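Local coordinates for protein telomerase reverse transcriptase (Candida tropicalis MYA-3404, PDB 6ZD1) that probably extends chromosome ends by copying a template within the telomerase RNA into telomeric DNA repeats, as a reverse transcriptase, at residues A[118-123]-A[174-179]; A[180-185]-A[191-196]. All coordinates share one frame; numbering follows the deposited sequence.

Overall arrangement
The two contacts, whose centres lie about 10 Å apart, illustrate how a helix end, a helix and a short hairpin pack together around Val176 and Tyr195 within the RNA-binding domain. Contact 1 is small and wholly buried: a turn meets helix 158-179 mainly through the methyl groups of Ala120 and Val176, with the Gly119 carbonyl near the second valine methyl. Contact 2 is larger and only partly buried, and it combines main-chain hydrogen bonds with aromatic packing between strands 180-184 and 193-197. The helix of contact 1 runs straight into the first strand of contact 2, and the two also touch in space. Val176 CG1 lies 3.7 Å from Tyr195 CE2, while Gly119 CA sits 3.3 Å from Tyr195 OH.

Contact 1 (A[118-123]-A[174-179]); sequences LGANER and NIVRAF
Ala120 CB meets Val176 CG2 at 4.2 Å, a single methyl-to-methyl approach that carries most of this contact. Both side chains leave their backbones toward the opposite segment, and the nearest CA atoms, Ala120 CA and Val176 CA, are 7.5 Å apart. Val176 has CG1 anti to its backbone N (chi1 174°), which turns that second methyl toward the turn as well, where it lies loosely, 4.5 Å from Gly119 O. Only Gly119, Ala120 and Val176 touch, all three buried, and together the segments hide just 68 Å². Beyond them the segments diverge: Asn121 and Arg177 are exposed and do not meet across the contact, and Arg123 extends toward Glu658 in a long, weak ion pair. Lys173 NZ donates to Ala120 O, and Glu122 forms a salt bridge with Lys659. The turn itself is type I' from Leu118 to Asn121, closed by a weak bond of 3.4 Å from Asn121 N to Leu118 O. Gly119, with positive phi (72°), is the C' residue of a Schellman motif that terminates helix 104-117, and the chain beyond that helix end packs against helix 158-179.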
loop_
_atom_site.group_PDB
_atom_site.type_symbol
_atom_site.label_atom_id
_atom_site.label_comp_id
_atom_site.label_asym_id
_atom_site.label_seq_id
_atom_site.Cartn_x
_atom_site.Cartn_y
_atom_site.Cartn_z
ATOM N N LEU A 118 -2.195 14.867 -2.346
ATOM C CA LEU A 118 -1.785 13.536 -2.775
ATOM C C LEU A 118 -0.270 13.402 -2.855
ATOM O O LEU A 118 0.226 12.448 -3.465
ATOM C CB LEU A 118 -2.424 13.194 -4.125
ATOM C CG LEU A 118 -3.951 13.290 -4.177
ATOM C CD1 LEU A 118 -4.472 12.987 -5.576
ATOM C CD2 LEU A 118 -4.595 12.364 -3.152
ATOM N N GLY A 119 0.470 14.350 -2.279
ATOM C CA GLY A 119 1.920 14.312 -2.276
ATOM C C GLY A 119 2.571 14.589 -3.607
ATOM O O GLY A 119 3.773 14.346 -3.753
ATOM N N ALA A 120 1.815 15.100 -4.582
ATOM C CA ALA A 120 2.301 15.315 -5.945
ATOM C C ALA A 120 2.871 14.034 -6.548
ATOM O O ALA A 120 3.764 14.080 -7.396
ATOM C CB ALA A 120 3.338 16.440 -6.001
ATOM N N ASN A 121 2.354 12.881 -6.118
ATOM C CA ASN A 121 2.869 11.594 -6.556
ATOM C C ASN A 121 1.812 10.713 -7.208
ATOM O O ASN A 121 2.138 9.604 -7.647
ATOM C CB ASN A 121 3.503 10.844 -5.374
ATOM C CG ASN A 121 4.474 9.767 -5.818
ATOM O OD1 ASN A 121 5.086 9.867 -6.883
ATOM N ND2 ASN A 121 4.619 8.729 -5.003
ATOM N N GLU A 122 0.568 11.167 -7.290
ATOM C CA GLU A 122 -0.497 10.423 -7.942
ATOM C C GLU A 122 -0.726 10.939 -9.358
ATOM O O GLU A 122 -0.294 12.034 -9.726
ATOM C CB GLU A 122 -1.794 10.505 -7.132
ATOM C CG GLU A 122 -1.895 9.477 -6.011
ATOM C CD GLU A 122 -2.223 8.080 -6.517
ATOM O OE1 GLU A 122 -2.380 7.168 -5.677
ATOM O OE2 GLU A 122 -2.331 7.892 -7.747
ATOM N N ARG A 123 -1.411 10.122 -10.156
ATOM C CA ARG A 123 -1.618 10.444 -11.562
ATOM C C ARG A 123 -2.528 11.657 -11.715
ATOM O O ARG A 123 -3.563 11.768 -11.053
ATOM C CB ARG A 123 -2.216 9.244 -12.298
ATOM C CG ARG A 123 -2.161 9.359 -13.813
ATOM C CD ARG A 123 -2.686 8.102 -14.490
ATOM N NE ARG A 123 -2.060 7.895 -15.793
ATOM C CZ ARG A 123 -0.928 7.222 -15.973
ATOM N NH1 ARG A 123 -0.303 6.689 -14.932
ATOM N NH2 ARG A 123 -0.421 7.081 -17.190
ATOM N N ASN A 174 8.796 18.832 -9.155
ATOM C CA ASN A 174 10.214 19.046 -8.881
ATOM C C ASN A 174 10.424 19.991 -7.709
ATOM O O ASN A 174 11.390 19.831 -6.956
ATOM C CB ASN A 174 10.929 19.570 -10.123
ATOM C CG ASN A 174 11.035 18.523 -11.208
ATOM O OD1 ASN A 174 10.846 17.335 -10.954
ATOM N ND2 ASN A 174 11.341 18.956 -12.424
ATOM N N ILE A 175 9.545 20.981 -7.544
ATOM C CA ILE A 175 9.627 21.848 -6.373
ATOM C C ILE A 175 9.495 21.028 -5.099
ATOM O O ILE A 175 10.276 21.194 -4.152
ATOM C CB ILE A 175 8.552 22.946 -6.454
ATOM C CG1 ILE A 175 8.884 23.916 -7.587
ATOM C CG2 ILE A 175 8.416 23.665 -5.120
ATOM C CD1 ILE A 175 7.717 24.768 -8.008
ATOM N N VAL A 176 8.535 20.098 -5.073
ATOM C CA VAL A 176 8.373 19.222 -3.916
ATOM C C VAL A 176 9.615 18.364 -3.727
ATOM O O VAL A 176 10.130 18.217 -2.613
ATOM C CB VAL A 176 7.115 18.350 -4.072
ATOM C CG1 VAL A 176 7.036 17.336 -2.943
ATOM C CG2 VAL A 176 5.867 19.217 -4.109
ATOM N N ARG A 177 10.123 17.793 -4.823
ATOM C CA ARG A 177 11.316 16.964 -4.723
ATOM C C ARG A 177 12.532 17.789 -4.331
ATOM O O ARG A 177 13.450 17.270 -3.689
ATOM C CB ARG A 177 11.567 16.240 -6.047
ATOM C CG ARG A 177 10.516 15.198 -6.408
ATOM C CD ARG A 177 10.876 14.487 -7.706
ATOM N NE ARG A 177 12.211 13.897 -7.650
ATOM C CZ ARG A 177 12.462 12.640 -7.295
ATOM N NH1 ARG A 177 11.465 11.830 -6.966
ATOM N NH2 ARG A 177 13.711 12.191 -7.270
ATOM N N ALA A 178 12.539 19.078 -4.678
ATOM C CA ALA A 178 13.685 19.926 -4.370
ATOM C C ALA A 178 13.816 20.167 -2.870
ATOM O O ALA A 178 14.933 20.240 -2.345
ATOM C CB ALA A 178 13.569 21.254 -5.115
ATOM N N PHE A 179 12.694 20.302 -2.166
ATOM C CA PHE A 179 12.724 20.729 -0.776
ATOM C C PHE A 179 12.375 19.640 0.225
ATOM O O PHE A 179 12.887 19.673 1.346
ATOM C CB PHE A 179 11.776 21.918 -0.563
ATOM C CG PHE A 179 12.221 23.180 -1.255
ATOM C CD1 PHE A 179 13.226 23.964 -0.713
ATOM C CD2 PHE A 179 11.636 23.581 -2.444
ATOM C CE1 PHE A 179 13.639 25.121 -1.346
ATOM C CE2 PHE A 179 12.046 24.740 -3.081
ATOM C CZ PHE A 179 13.046 25.508 -2.531
#

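Contact 2 (A[180-185]-A[191-196]); sequences WYVTES and SKLFYF
Strands 180-184 and 193-196 pair antiparallel at 157°, with Tyr181-Phe196 and Thr183-Phe194 as hydrogen-bonded pairs and Val182-Tyr195 and Glu184-Leu193 as non-hydrogen-bonded ones. Tyr181 N reaches Phe196 O at 2.6 Å, and Phe196 N returns to Tyr181 O at 3.0 Å. The second pair is slacker: Phe194 N to Thr183 O spans 3.2 Å with its donor well off the carbonyl plane, and the reciprocal bond is weak. On the face bearing Val182 and Tyr195, Tyr195 CB sits over the five-membered ring of Trp180, 3.8 Å from its centroid, in a CH-pi contact. The tyrosine ring follows with its edge toward the indole face, their planes at 85°, making a T-shaped pair. Tyr195 CG is anti to its carbonyl carbon (chi1 -65°), which sets the ring alongside Val182; there CD2 meets Val182 CG2 at 3.5 Å. Leu193 CD2 touches Glu184 CB at 3.6 Å. The other face carries Phe194, whose ring edge takes Ser185 CB in its plane, and Phe196, beside Thr183 CG2. This hairpin follows helix 158-179: Trp180 packs on helix 79-93, Tyr195 OH bonds to Leu116 O of helix 104-117, and Tyr181 stacks on Trp201 of helix 198-216.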
loop_
_atom_site.group_PDB
_atom_site.type_symbol
_atom_site.label_atom_id
_atom_site.label_comp_id
_atom_site.label_asym_id
_atom_site.label_seq_id
_atom_site.Cartn_x
_atom_site.Cartn_y
_atom_site.Cartn_z
ATOM N N TRP A 180 11.524 18.681 -0.134
ATOM C CA TRP A 180 11.000 17.747 0.852
ATOM C C TRP A 180 11.154 16.299 0.407
ATOM O O TRP A 180 11.121 15.979 -0.786
ATOM C CB TRP A 180 9.511 18.007 1.141
ATOM C CG TRP A 180 9.189 19.367 1.692
ATOM C CD1 TRP A 180 9.286 19.773 2.995
ATOM C CD2 TRP A 180 8.677 20.489 0.960
ATOM N NE1 TRP A 180 8.881 21.084 3.115
ATOM C CE2 TRP A 180 8.502 21.544 1.881
ATOM C CE3 TRP A 180 8.358 20.706 -0.383
ATOM C CZ2 TRP A 180 8.022 22.796 1.497
ATOM C CZ3 TRP A 180 7.882 21.953 -0.760
ATOM C CH2 TRP A 180 7.720 22.978 0.175
ATOM N N TYR A 181 11.291 15.423 1.398
ATOM C CA TYR A 181 11.051 13.997 1.239
ATOM C C TYR A 181 9.642 13.728 1.741
ATOM O O TYR A 181 9.276 14.180 2.832
ATOM C CB TYR A 181 12.074 13.177 2.029
ATOM C CG TYR A 181 11.829 11.684 1.996
ATOM C CD1 TYR A 181 12.385 10.891 0.999
ATOM C CD2 TYR A 181 11.046 11.066 2.963
ATOM C CE1 TYR A 181 12.165 9.527 0.964
ATOM C CE2 TYR A 181 10.818 9.706 2.934
ATOM C CZ TYR A 181 11.380 8.941 1.934
ATOM O OH TYR A 181 11.155 7.583 1.906
ATOM N N VAL A 182 8.845 13.025 0.940
ATOM C CA VAL A 182 7.433 12.804 1.240
ATOM C C VAL A 182 7.202 11.317 1.458
ATOM O O VAL A 182 7.459 10.500 0.563
ATOM C CB VAL A 182 6.525 13.337 0.122
ATOM C CG1 VAL A 182 5.066 13.245 0.545
ATOM C CG2 VAL A 182 6.898 14.766 -0.231
ATOM N N THR A 183 6.691 10.973 2.638
ATOM C CA THR A 183 6.339 9.607 2.994
ATOM C C THR A 183 4.989 9.613 3.691
ATOM O O THR A 183 4.689 10.530 4.460
ATOM C CB THR A 183 7.401 8.973 3.905
ATOM O OG1 THR A 183 6.915 7.728 4.421
ATOM C CG2 THR A 183 7.735 9.906 5.062
ATOM N N GLU A 184 4.167 8.608 3.409
ATOM C CA GLU A 184 2.938 8.427 4.166
ATOM C C GLU A 184 3.246 7.718 5.477
ATOM O O GLU A 184 4.063 6.796 5.526
ATOM C CB GLU A 184 1.901 7.643 3.357
ATOM C CG GLU A 184 2.257 6.198 3.067
ATOM C CD GLU A 184 1.337 5.574 2.036
ATOM O OE1 GLU A 184 0.824 6.313 1.167
ATOM O OE2 GLU A 184 1.125 4.346 2.092
ATOM N N SER A 185 2.625 8.191 6.552
ATOM C CA SER A 185 2.844 7.596 7.862
ATOM C C SER A 185 2.149 6.247 7.981
ATOM O O SER A 185 1.110 5.997 7.361
ATOM C CB SER A 185 2.341 8.517 8.972
ATOM O OG SER A 185 2.479 7.900 10.241
ATOM N N SER A 191 -4.320 8.719 5.381
ATOM C CA SER A 191 -4.412 9.724 4.330
ATOM C C SER A 191 -3.423 10.850 4.567
ATOM O O SER A 191 -3.328 11.767 3.744
ATOM C CB SER A 191 -5.829 10.311 4.254
ATOM O OG SER A 191 -6.797 9.337 3.902
ATOM N N LYS A 192 -2.698 10.789 5.682
ATOM C CA LYS A 192 -1.758 11.827 6.073
ATOM C C LYS A 192 -0.433 11.618 5.357
ATOM O O LYS A 192 0.248 10.612 5.575
ATOM C CB LYS A 192 -1.556 11.814 7.587
ATOM C CG LYS A 192 -2.431 12.793 8.358
ATOM C CD LYS A 192 -3.895 12.381 8.350
ATOM C CE LYS A 192 -4.736 13.344 9.176
ATOM N NZ LYS A 192 -6.186 13.016 9.121
ATOM N N LEU A 193 -0.073 12.568 4.508
ATOM C CA LEU A 193 1.241 12.611 3.891
ATOM C C LEU A 193 2.058 13.683 4.588
ATOM O O LEU A 193 1.525 14.718 5.000
ATOM C CB LEU A 193 1.144 12.901 2.394
ATOM C CG LEU A 193 0.772 11.677 1.561
ATOM C CD1 LEU A 193 0.369 12.093 0.168
ATOM C CD2 LEU A 193 1.939 10.712 1.509
ATOM N N PHE A 194 3.350 13.421 4.747
ATOM C CA PHE A 194 4.189 14.272 5.574
ATOM C C PHE A 194 5.418 14.724 4.809
ATOM O O PHE A 194 6.118 13.906 4.203
ATOM C CB PHE A 194 4.562 13.542 6.858
ATOM C CG PHE A 194 3.383 13.283 7.734
ATOM C CD1 PHE A 194 2.999 11.994 8.055
ATOM C CD2 PHE A 194 2.624 14.343 8.203
ATOM C CE1 PHE A 194 1.896 11.777 8.863
ATOM C CE2 PHE A 194 1.522 14.128 9.003
ATOM C CZ PHE A 194 1.160 12.844 9.337
ATOM N N TYR A 195 5.651 16.032 4.822
ATOM C CA TYR A 195 6.773 16.649 4.131
ATOM C C TYR A 195 7.879 16.924 5.145
ATOM O O TYR A 195 7.728 17.777 6.027
ATOM C CB TYR A 195 6.328 17.932 3.433
ATOM C CG TYR A 195 5.329 17.719 2.315
ATOM C CD1 TYR A 195 3.996 17.422 2.585
ATOM C CD2 TYR A 195 5.715 17.832 0.988
ATOM C CE1 TYR A 195 3.085 17.232 1.557
ATOM C CE2 TYR A 195 4.813 17.648 -0.039
ATOM C CZ TYR A 195 3.503 17.348 0.246
ATOM O OH TYR A 195 2.610 17.163 -0.789
ATOM N N PHE A 196 8.982 16.191 5.024
ATOM C CA PHE A 196 10.199 16.448 5.782
ATOM C C PHE A 196 11.215 17.089 4.851
ATOM O O PHE A 196 11.474 16.563 3.763
ATOM C CB PHE A 196 10.775 15.158 6.375
ATOM C CG PHE A 196 9.871 14.482 7.362
ATOM C CD1 PHE A 196 9.978 14.755 8.716
ATOM C CD2 PHE A 196 8.921 13.564 6.939
ATOM C CE1 PHE A 196 9.153 14.133 9.632
ATOM C CE2 PHE A 196 8.092 12.939 7.851
ATOM C CZ PHE A 196 8.211 13.223 9.200
#